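Local coordinates for protein endo-beta-mannanase (Opitutaceae bacterium TAV5, PDB 7BOB) that probably removes mannose units from the ends of beta-1,4-linked mannan chains, acting as a homotrimeric exo-beta-1,4-mannosidase of glycoside hydrolase family 5, at residues Gly130-Tyr133 and Ala134-Ile137; Ala324-His327 and Pro328-Lys331; Val450-Gly453 and Leu454-Lys458; Ser564-Pro567 and Asp568-Thr571. All coordinates share one frame; numbering follows the deposited sequence.

The four contacts follow one another along the chain from the N terminus. Each is local and closes no more than a turn or two of backbone, so none crosses or encloses another. Contact 1 lies mid-way along helix 124-141 on the outside of the parallel eight-stranded barrel. Contact 2 is a tight turn in the loop after the barrel strand 311-316. Contact 3 starts helix 454-465 of the second domain, which is built on the mixed sheet. Contact 4 starts helix 569-583 and faces the barrel domain. Contacts 2 and 3 lie about 49 Å apart between centres within one chain, yet I330 of one subunit packs on D455 of another in the trimer.

Contact 1 (Gly130-Tyr133 and Ala134-Ile137); sequences GAAY and ARTI
Y133 and I137 meet one turn apart on helix 124-141. CG of Y133 stands anti to the backbone N (chi1 165°). CB of Y133 lies 3.2 Å from the N of A134, and CG of Y133 is 3.6 Å from the same N. CD1 and CE1 of Y133 meet the isoleucine. CD1 of Y133 lies 3.8 Å from I137 CG1. CE1 of Y133 comes closer, 3.5 Å from CG1 of I137, and CD1 of I137 also reaches CE1. CZ still borders on CG1. The tip, OH, leaves the segments and is hydrogen-bonded to the O of L99. W63 stacks on the ring, and V61 of strand 56-62 touches both Y133 and I137, so this side of the helix lies on the barrel.

T136 sits beside this pair. Its OG1 gives a hydrogen bond of 2.8 Å to the O of A132, which also takes the N-H of T136 at 2.9 Å. The two donors reach that oxygen from opposite faces of its carbonyl plane. The other i to i+4 backbone bonds are regular, with I137 N to Y133 O nearly straight.

R135 runs back along the helix and bends at chi3 (58°). This brings one guanidinium face over CA of A132, and NH2 of R135 lies 4.0 Å from CA of A132. NH1 forms a salt bridge with E184. A131 and A134 pack against helix 168-183.

The chemistry divides by side. Aromatic and aliphatic carbons meet the barrel, with the buried tyrosine hydroxyl satisfied by a carbonyl. The threonine hydroxyl is paid for within the helix, and the arginine charge is probably balanced by E184.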
loop_
_atom_site.group_PDB
_atom_site.type_symbol
_atom_site.label_atom_id
_atom_site.label_comp_id
_atom_site.label_asym_id
_atom_site.label_seq_id
_atom_site.Cartn_x
_atom_site.Cartn_y
_atom_site.Cartn_z
ATOM N N GLY A 130 28.912 -16.361 -4.072
ATOM C CA GLY A 130 28.078 -17.419 -3.529
ATOM C C GLY A 130 28.417 -18.778 -4.109
ATOM O O GLY A 130 28.529 -19.765 -3.376
ATOM N N ALA A 131 28.606 -18.848 -5.429
ATOM C CA ALA A 131 28.974 -20.110 -6.063
ATOM C C ALA A 131 30.291 -20.639 -5.505
ATOM O O ALA A 131 30.399 -21.816 -5.139
ATOM C CB ALA A 131 29.067 -19.929 -7.579
ATOM N N ALA A 132 31.305 -19.778 -5.420
ATOM C CA ALA A 132 32.594 -20.230 -4.903
ATOM C C ALA A 132 32.457 -20.726 -3.473
ATOM O O ALA A 132 33.053 -21.741 -3.100
ATOM C CB ALA A 132 33.617 -19.105 -4.984
ATOM N N TYR A 133 31.642 -20.039 -2.668
ATOM C CA TYR A 133 31.439 -20.452 -1.281
ATOM C C TYR A 133 30.733 -21.800 -1.204
ATOM O O TYR A 133 31.082 -22.643 -0.372
ATOM C CB TYR A 133 30.642 -19.382 -0.536
ATOM C CG TYR A 133 30.051 -19.818 0.787
ATOM C CD1 TYR A 133 30.866 -20.096 1.881
ATOM C CD2 TYR A 133 28.667 -19.921 0.947
ATOM C CE1 TYR A 133 30.319 -20.475 3.109
ATOM C CE2 TYR A 133 28.104 -20.306 2.161
ATOM C CZ TYR A 133 28.932 -20.574 3.239
ATOM O OH TYR A 133 28.372 -20.944 4.444
ATOM N N ALA A 134 29.744 -22.024 -2.066
ATOM C CA ALA A 134 29.071 -23.317 -2.067
ATOM C C ALA A 134 30.035 -24.431 -2.455
ATOM O O ALA A 134 30.044 -25.505 -1.836
ATOM C CB ALA A 134 27.874 -23.294 -3.017
ATOM N N ARG A 135 30.849 -24.194 -3.486
ATOM C CA ARG A 135 31.826 -25.197 -3.890
ATOM C C ARG A 135 32.846 -25.451 -2.784
ATOM O O ARG A 135 33.198 -26.609 -2.517
ATOM C CB ARG A 135 32.516 -24.763 -5.184
ATOM C CG ARG A 135 33.553 -25.779 -5.651
ATOM C CD ARG A 135 33.981 -25.551 -7.092
ATOM N NE ARG A 135 34.524 -24.205 -7.256
ATOM C CZ ARG A 135 33.912 -23.215 -7.909
ATOM N NH1 ARG A 135 32.724 -23.416 -8.480
ATOM N NH2 ARG A 135 34.494 -22.018 -7.998
ATOM N N THR A 136 33.273 -24.398 -2.085
ATOM C CA THR A 136 34.267 -24.563 -1.029
ATOM C C THR A 136 33.743 -25.427 0.106
ATOM O O THR A 136 34.436 -26.333 0.579
ATOM C CB THR A 136 34.690 -23.214 -0.481
ATOM O OG1 THR A 136 35.258 -22.427 -1.535
ATOM C CG2 THR A 136 35.697 -23.420 0.632
ATOM N N ILE A 137 32.544 -25.128 0.601
ATOM C CA ILE A 137 32.006 -25.917 1.705
ATOM C C ILE A 137 31.794 -27.355 1.263
ATOM O O ILE A 137 32.201 -28.294 1.957
ATOM C CB ILE A 137 30.709 -25.300 2.255
ATOM C CG1 ILE A 137 30.941 -23.843 2.670
ATOM C CG2 ILE A 137 30.213 -26.122 3.432
ATOM C CD1 ILE A 137 32.025 -23.670 3.741
#

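Contact 2 (Ala324-His327 and Pro328-Lys331); sequences APLH and PYIK
A type VIa beta turn, with a cis peptide bond between H327 and P328, shapes this loop after strand 311-316. The N of Y329 donates to the O of L326 over 2.8 Å, in the carbonyl plane but with a bent N-H...O angle of 131°. Cis geometry brings the proline ring back onto the preceding histidine. CB of P328 lies over one face of the H327 imidazole, 4.0 Å from the ring centroid, a CH-pi contact. CG of H327 is anti to the backbone N (chi1 -179°), and this swings the ring over the proline.

Such turns reverse the chain, and here the reversal sets L326 and Y329 side by side, pointing the same way. CD1 of L326 meets the edge of the tyrosine ring, 3.9 Å from CD2 of Y329. An inverse gamma turn centred on P325 precedes it. Beyond the turn, CD1 of I330 folds back to within 3.6 Å of the O of P325. Water 1 lies in the imidazole plane, 2.9 Å from ND1 of H327, and weakly accepts from the N of K331. NZ of K331 is hydrogen-bonded to the O of G106 and to the O of H399 of a neighbouring subunit, on which H327 also packs.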
loop_
_atom_site.group_PDB
_atom_site.type_symbol
_atom_site.label_atom_id
_atom_site.label_comp_id
_atom_site.label_asym_id
_atom_site.label_seq_id
_atom_site.Cartn_x
_atom_site.Cartn_y
_atom_site.Cartn_z
ATOM N N ALA A 324 21.601 -17.592 25.734
ATOM C CA ALA A 324 22.621 -16.668 25.271
ATOM C C ALA A 324 22.037 -15.256 25.158
ATOM O O ALA A 324 21.110 -15.035 24.361
ATOM C CB ALA A 324 23.171 -17.123 23.923
ATOM N N PRO A 325 22.515 -14.300 25.950
ATOM C CA PRO A 325 21.996 -12.915 25.858
ATOM C C PRO A 325 22.608 -12.158 24.683
ATOM O O PRO A 325 23.421 -11.267 24.831
ATOM C CB PRO A 325 22.402 -12.326 27.215
ATOM C CG PRO A 325 23.706 -13.040 27.538
ATOM C CD PRO A 325 23.590 -14.437 26.951
ATOM N N LEU A 326 22.242 -12.524 23.458
ATOM C CA LEU A 326 22.847 -11.852 22.317
ATOM C C LEU A 326 21.902 -11.908 21.123
ATOM O O LEU A 326 20.931 -12.674 21.099
ATOM C CB LEU A 326 24.210 -12.454 21.978
ATOM C CG LEU A 326 24.286 -13.972 21.816
ATOM C CD1 LEU A 326 23.786 -14.351 20.440
ATOM C CD2 LEU A 326 25.736 -14.478 22.035
ATOM N N HIS A 327 22.219 -11.079 20.126
ATOM C CA HIS A 327 21.436 -10.967 18.900
ATOM C C HIS A 327 21.317 -12.337 18.233
ATOM O O HIS A 327 22.330 -13.004 18.020
ATOM C CB HIS A 327 22.118 -9.956 17.965
ATOM C CG HIS A 327 21.407 -9.724 16.662
ATOM N ND1 HIS A 327 20.175 -9.099 16.582
ATOM C CD2 HIS A 327 21.784 -9.974 15.383
ATOM C CE1 HIS A 327 19.820 -8.993 15.311
ATOM N NE2 HIS A 327 20.774 -9.521 14.564
ATOM N N PRO A 328 20.110 -12.779 17.855
ATOM C CA PRO A 328 18.839 -12.054 17.863
ATOM C C PRO A 328 17.890 -12.488 18.993
ATOM O O PRO A 328 16.690 -12.180 18.935
ATOM C CB PRO A 328 18.256 -12.433 16.508
ATOM C CG PRO A 328 18.608 -13.929 16.410
ATOM C CD PRO A 328 19.978 -14.076 17.154
ATOM N N TYR A 329 18.414 -13.194 20.001
ATOM C CA TYR A 329 17.594 -13.669 21.114
ATOM C C TYR A 329 17.154 -12.550 22.050
ATOM O O TYR A 329 16.261 -12.788 22.876
ATOM C CB TYR A 329 18.353 -14.731 21.914
ATOM C CG TYR A 329 18.899 -15.829 21.034
ATOM C CD1 TYR A 329 18.055 -16.811 20.503
ATOM C CD2 TYR A 329 20.250 -15.878 20.709
ATOM C CE1 TYR A 329 18.552 -17.806 19.670
ATOM C CE2 TYR A 329 20.749 -16.879 19.875
ATOM C CZ TYR A 329 19.895 -17.833 19.361
ATOM O OH TYR A 329 20.381 -18.807 18.529
ATOM N N ILE A 330 17.757 -11.356 21.945
ATOM C CA ILE A 330 17.399 -10.224 22.796
ATOM C C ILE A 330 16.111 -9.572 22.311
ATOM O O ILE A 330 15.197 -9.312 23.100
ATOM C CB ILE A 330 18.548 -9.202 22.843
ATOM C CG1 ILE A 330 19.740 -9.752 23.652
ATOM C CG2 ILE A 330 18.059 -7.845 23.371
ATOM C CD1 ILE A 330 21.062 -8.917 23.461
ATOM N N LYS A 331 16.020 -9.305 21.005
ATOM C CA LYS A 331 14.844 -8.657 20.429
ATOM C C LYS A 331 13.671 -9.610 20.183
ATOM O O LYS A 331 12.535 -9.135 20.047
ATOM C CB LYS A 331 15.211 -7.984 19.105
ATOM C CG LYS A 331 15.395 -8.969 17.961
ATOM C CD LYS A 331 15.681 -8.268 16.652
ATOM C CE LYS A 331 15.330 -9.164 15.488
ATOM N NZ LYS A 331 15.759 -8.554 14.205
HETATM O O HOH W 1 18.722 -8.751 19.100
#

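Contact 3 (Val450-Gly453 and Leu454-Lys458); sequences VFTG and LDEIK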
loop_
_atom_site.group_PDB
_atom_site.type_symbol
_atom_site.label_atom_id
_atom_site.label_comp_id
_atom_site.label_asym_id
_atom_site.label_seq_id
_atom_site.Cartn_x
_atom_site.Cartn_y
_atom_site.Cartn_z
ATOM N N VAL A 450 -10.960 -20.046 -7.324
ATOM C CA VAL A 450 -9.712 -19.644 -7.950
ATOM C C VAL A 450 -9.976 -19.487 -9.435
ATOM O O VAL A 450 -10.968 -19.991 -9.979
ATOM C CB VAL A 450 -8.563 -20.633 -7.692
ATOM C CG1 VAL A 450 -8.187 -20.612 -6.214
ATOM C CG2 VAL A 450 -8.945 -22.043 -8.134
ATOM N N PHE A 451 -9.084 -18.756 -10.094
ATOM C CA PHE A 451 -9.271 -18.391 -11.487
ATOM C C PHE A 451 -8.661 -19.444 -12.404
ATOM O O PHE A 451 -7.535 -19.909 -12.174
ATOM C CB PHE A 451 -8.670 -17.016 -11.737
ATOM C CG PHE A 451 -9.085 -15.984 -10.716
ATOM C CD1 PHE A 451 -10.382 -15.473 -10.702
ATOM C CD2 PHE A 451 -8.184 -15.514 -9.773
ATOM C CE1 PHE A 451 -10.760 -14.509 -9.770
ATOM C CE2 PHE A 451 -8.561 -14.549 -8.838
ATOM C CZ PHE A 451 -9.852 -14.050 -8.837
ATOM N N THR A 452 -9.414 -19.812 -13.440
ATOM C CA THR A 452 -9.131 -20.949 -14.308
ATOM C C THR A 452 -9.182 -20.504 -15.755
ATOM O O THR A 452 -10.165 -19.886 -16.179
ATOM C CB THR A 452 -10.160 -22.065 -14.103
ATOM O OG1 THR A 452 -11.456 -21.530 -14.373
ATOM C CG2 THR A 452 -10.122 -22.631 -12.680
ATOM N N GLY A 453 -8.145 -20.825 -16.520
ATOM C CA GLY A 453 -8.105 -20.436 -17.912
ATOM C C GLY A 453 -8.855 -21.411 -18.803
ATOM O O GLY A 453 -9.445 -22.398 -18.361
ATOM N N LEU A 454 -8.829 -21.104 -20.100
ATOM C CA LEU A 454 -9.560 -21.904 -21.076
ATOM C C LEU A 454 -9.098 -23.360 -21.083
ATOM O O LEU A 454 -9.924 -24.279 -21.138
ATOM C CB LEU A 454 -9.399 -21.282 -22.462
ATOM C CG LEU A 454 -9.980 -22.150 -23.567
ATOM C CD1 LEU A 454 -11.471 -22.274 -23.341
ATOM C CD2 LEU A 454 -9.672 -21.548 -24.925
ATOM N N ASP A 455 -7.780 -23.595 -21.048
ATOM C CA ASP A 455 -7.285 -24.970 -21.084
ATOM C C ASP A 455 -7.737 -25.732 -19.853
ATOM O O ASP A 455 -8.186 -26.888 -19.949
ATOM C CB ASP A 455 -5.756 -24.993 -21.209
ATOM C CG ASP A 455 -5.060 -23.979 -20.284
ATOM O OD1 ASP A 455 -5.762 -23.306 -19.497
ATOM O OD2 ASP A 455 -3.806 -23.850 -20.342
ATOM N N GLU A 456 -7.679 -25.083 -18.691
ATOM C CA GLU A 456 -8.148 -25.731 -17.473
ATOM C C GLU A 456 -9.617 -26.099 -17.573
ATOM O O GLU A 456 -10.017 -27.187 -17.138
ATOM C CB GLU A 456 -7.900 -24.832 -16.275
ATOM C CG GLU A 456 -6.443 -24.440 -16.136
ATOM C CD GLU A 456 -6.216 -23.512 -14.971
ATOM O OE1 GLU A 456 -6.241 -24.009 -13.814
ATOM O OE2 GLU A 456 -6.038 -22.289 -15.222
ATOM N N ILE A 457 -10.435 -25.213 -18.161
ATOM C CA ILE A 457 -11.867 -25.494 -18.282
ATOM C C ILE A 457 -12.099 -26.705 -19.181
ATOM O O ILE A 457 -12.829 -27.635 -18.821
ATOM C CB ILE A 457 -12.627 -24.255 -18.791
ATOM C CG1 ILE A 457 -12.601 -23.161 -17.726
ATOM C CG2 ILE A 457 -14.078 -24.613 -19.107
ATOM C CD1 ILE A 457 -12.629 -21.750 -18.294
ATOM N N LYS A 458 -11.467 -26.712 -20.359
ATOM C CA LYS A 458 -11.592 -27.831 -21.289
ATOM C C LYS A 458 -11.239 -29.155 -20.620
ATOM O O LYS A 458 -11.951 -30.152 -20.775
ATOM C CB LYS A 458 -10.695 -27.590 -22.506
ATOM C CG LYS A 458 -11.231 -26.519 -23.469
ATOM C CD LYS A 458 -10.280 -26.313 -24.650
ATOM C CE LYS A 458 -10.724 -25.139 -25.529
ATOM N NZ LYS A 458 -9.678 -24.752 -26.520
HETATM O O HOH W 2 -4.718 -20.914 -13.273
#
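G453 and E456 hold the tight part of this helix start. G453 is the N-cap of helix 454-465, and E456 is the third residue of the first turn. The N of G453 donates to OE2 of E456 over 2.9 Å in a nearly straight bond (174°), meeting the oxygen from above the carboxylate plane. This is the glutamate half of a capping box. Glycine has no side chain to supply the other half. Instead OD1 of D455 accepts from the N of E456 at 2.7 Å, with a bent angle of 132°. The first regular helix bond runs from I457 N to G453 O at 3.0 Å.

I457 closes the packing on the same oxygen. Its CG1 lies anti to the carbonyl carbon (chi1 -68°), and from there CD1 of I457 comes within 3.2 Å of the O of G453. CG1 of I457 also stands 3.9 Å from OG1 of T452. The other glutamate oxygen, OE1, is hydrogen-bonded to OH of Y388 and N of R391, so the buried carboxylate is held at both oxygens.

On the looser side a single water joins the two segments. Water 2 donates to OE2 of E456 at 2.7 Å and to the O of F451 at 3.2 Å. Towards another subunit of the trimer, L454 packs on N333 and D455 on I330 of that subunit. K458 is on the solvent side, exposed although it packs on P325 of the same neighbour.

The segment 450-453 leads from strand 444-448 of the mixed sheet into the helix. Helix 482-488 covers L454 and I457 through A483, while M484 and L487 also touch I457.

Contact 4 (Ser564-Pro567 and Asp568-Thr571); sequences SQWP and DRQT
The backbone makes two successive i to i+3 turns, from the N of D568 to the O of Q565 at 3.0 Å and from the N of R569 to the O of W566 at 2.9 Å. The short 3-10 piece at W566 and P567 thus winds directly into helix 569-583, with D568 at the N-cap position. The side chain of D568 makes no capping bond.

W566 and R569 carry the side-chain contact. They lie side by side and point the same way. Both have CG anti to the backbone N, at chi1 -153° in W566 and -173° in R569, so both run out from the same side of the turn. The arginine is extended from CG to NE. Its CD sits over one face of the W566 indole, 4.0 Å from the centroid of the six-membered ring, in a CH-pi contact. CZ2 of W566 is the closest ring atom, 3.7 Å from CD of R569. NE of R569 lies 4.1 Å from CZ2 of W566, and the guanidinium plane is turned only 19° from the ring plane.

The polar ends have partners outside the turn. NH1 of R569 forms a salt bridge with D257, and NE forms one with E573 a turn further along the helix. The two carboxylates of D257 and E573 probably balance the arginine charge. NE1 of W566 is hydrogen-bonded to the O of Q251.

Q251 and D257 lie in the loop between strand 237-241 and helix 258-272. The CH-pi pair of W566 and R569 at this helix start therefore joins the second domain to the (beta/alpha)8 barrel, the fold of family 5 glycoside hydrolases.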
loop_
_atom_site.group_PDB
_atom_site.type_symbol
_atom_site.label_atom_id
_atom_site.label_comp_id
_atom_site.label_asym_id
_atom_site.label_seq_id
_atom_site.Cartn_x
_atom_site.Cartn_y
_atom_site.Cartn_z
ATOM N N SER A 564 -14.738 -13.720 5.698
ATOM C CA SER A 564 -15.158 -12.385 6.134
ATOM C C SER A 564 -15.945 -12.409 7.434
ATOM O O SER A 564 -16.062 -11.367 8.088
ATOM C CB SER A 564 -15.985 -11.680 5.041
ATOM O OG SER A 564 -17.278 -12.266 4.908
ATOM N N GLN A 565 -16.500 -13.556 7.827
ATOM C CA GLN A 565 -17.232 -13.685 9.084
ATOM C C GLN A 565 -16.418 -14.404 10.151
ATOM O O GLN A 565 -16.985 -14.988 11.087
ATOM C CB GLN A 565 -18.587 -14.365 8.849
ATOM C CG GLN A 565 -19.412 -13.713 7.694
ATOM C CD GLN A 565 -19.690 -12.211 7.911
ATOM O OE1 GLN A 565 -19.299 -11.357 7.101
ATOM N NE2 GLN A 565 -20.348 -11.894 9.020
ATOM N N TRP A 566 -15.094 -14.300 10.048
ATOM C CA TRP A 566 -14.190 -14.924 11.005
ATOM C C TRP A 566 -14.471 -14.591 12.468
ATOM O O TRP A 566 -14.340 -15.503 13.308
ATOM C CB TRP A 566 -12.742 -14.563 10.662
ATOM C CG TRP A 566 -11.779 -15.606 11.138
ATOM C CD1 TRP A 566 -10.823 -15.465 12.103
ATOM C CD2 TRP A 566 -11.714 -16.967 10.703
ATOM N NE1 TRP A 566 -10.146 -16.648 12.271
ATOM C CE2 TRP A 566 -10.681 -17.588 11.425
ATOM C CE3 TRP A 566 -12.418 -17.715 9.753
ATOM C CZ2 TRP A 566 -10.343 -18.924 11.237
ATOM C CZ3 TRP A 566 -12.081 -19.030 9.567
ATOM C CH2 TRP A 566 -11.050 -19.627 10.303
ATOM N N PRO A 567 -14.823 -13.357 12.854
ATOM C CA PRO A 567 -15.062 -13.094 14.284
ATOM C C PRO A 567 -16.205 -13.896 14.882
ATOM O O PRO A 567 -16.234 -14.066 16.108
ATOM C CB PRO A 567 -15.354 -11.588 14.320
ATOM C CG PRO A 567 -14.612 -11.060 13.147
ATOM C CD PRO A 567 -14.853 -12.101 12.084
ATOM N N ASP A 568 -17.144 -14.392 14.073
ATOM C CA ASP A 568 -18.213 -15.258 14.555
ATOM C C ASP A 568 -17.906 -16.737 14.313
ATOM O O ASP A 568 -18.820 -17.569 14.271
ATOM C CB ASP A 568 -19.543 -14.853 13.911
ATOM C CG ASP A 568 -20.033 -13.479 14.391
ATOM O OD1 ASP A 568 -20.216 -13.310 15.618
ATOM O OD2 ASP A 568 -20.217 -12.562 13.551
ATOM N N ARG A 569 -16.623 -17.075 14.187
ATOM C CA ARG A 569 -16.201 -18.435 13.859
ATOM C C ARG A 569 -16.816 -19.491 14.785
ATOM O O ARG A 569 -17.262 -20.558 14.326
ATOM C CB ARG A 569 -14.675 -18.488 13.927
ATOM C CG ARG A 569 -14.084 -19.770 13.461
ATOM C CD ARG A 569 -12.626 -19.945 13.902
ATOM N NE ARG A 569 -12.340 -21.373 13.873
ATOM C CZ ARG A 569 -11.259 -21.972 14.359
ATOM N NH1 ARG A 569 -10.280 -21.277 14.931
ATOM N NH2 ARG A 569 -11.171 -23.295 14.260
ATOM N N GLN A 570 -16.805 -19.227 16.096
ATOM C CA GLN A 570 -17.270 -20.198 17.083
ATOM C C GLN A 570 -18.645 -20.744 16.728
ATOM O O GLN A 570 -18.845 -21.961 16.643
ATOM C CB GLN A 570 -17.307 -19.548 18.465
ATOM C CG GLN A 570 -16.041 -19.725 19.272
ATOM C CD GLN A 570 -16.333 -20.059 20.718
ATOM O OE1 GLN A 570 -16.343 -19.180 21.584
ATOM N NE2 GLN A 570 -16.597 -21.334 20.988
ATOM N N THR A 571 -19.607 -19.848 16.506
ATOM C CA THR A 571 -20.983 -20.266 16.295
ATOM C C THR A 571 -21.296 -20.625 14.844
ATOM O O THR A 571 -22.272 -21.344 14.607
ATOM C CB THR A 571 -21.928 -19.166 16.781
ATOM O OG1 THR A 571 -21.600 -17.951 16.112
ATOM C CG2 THR A 571 -21.748 -18.935 18.274
#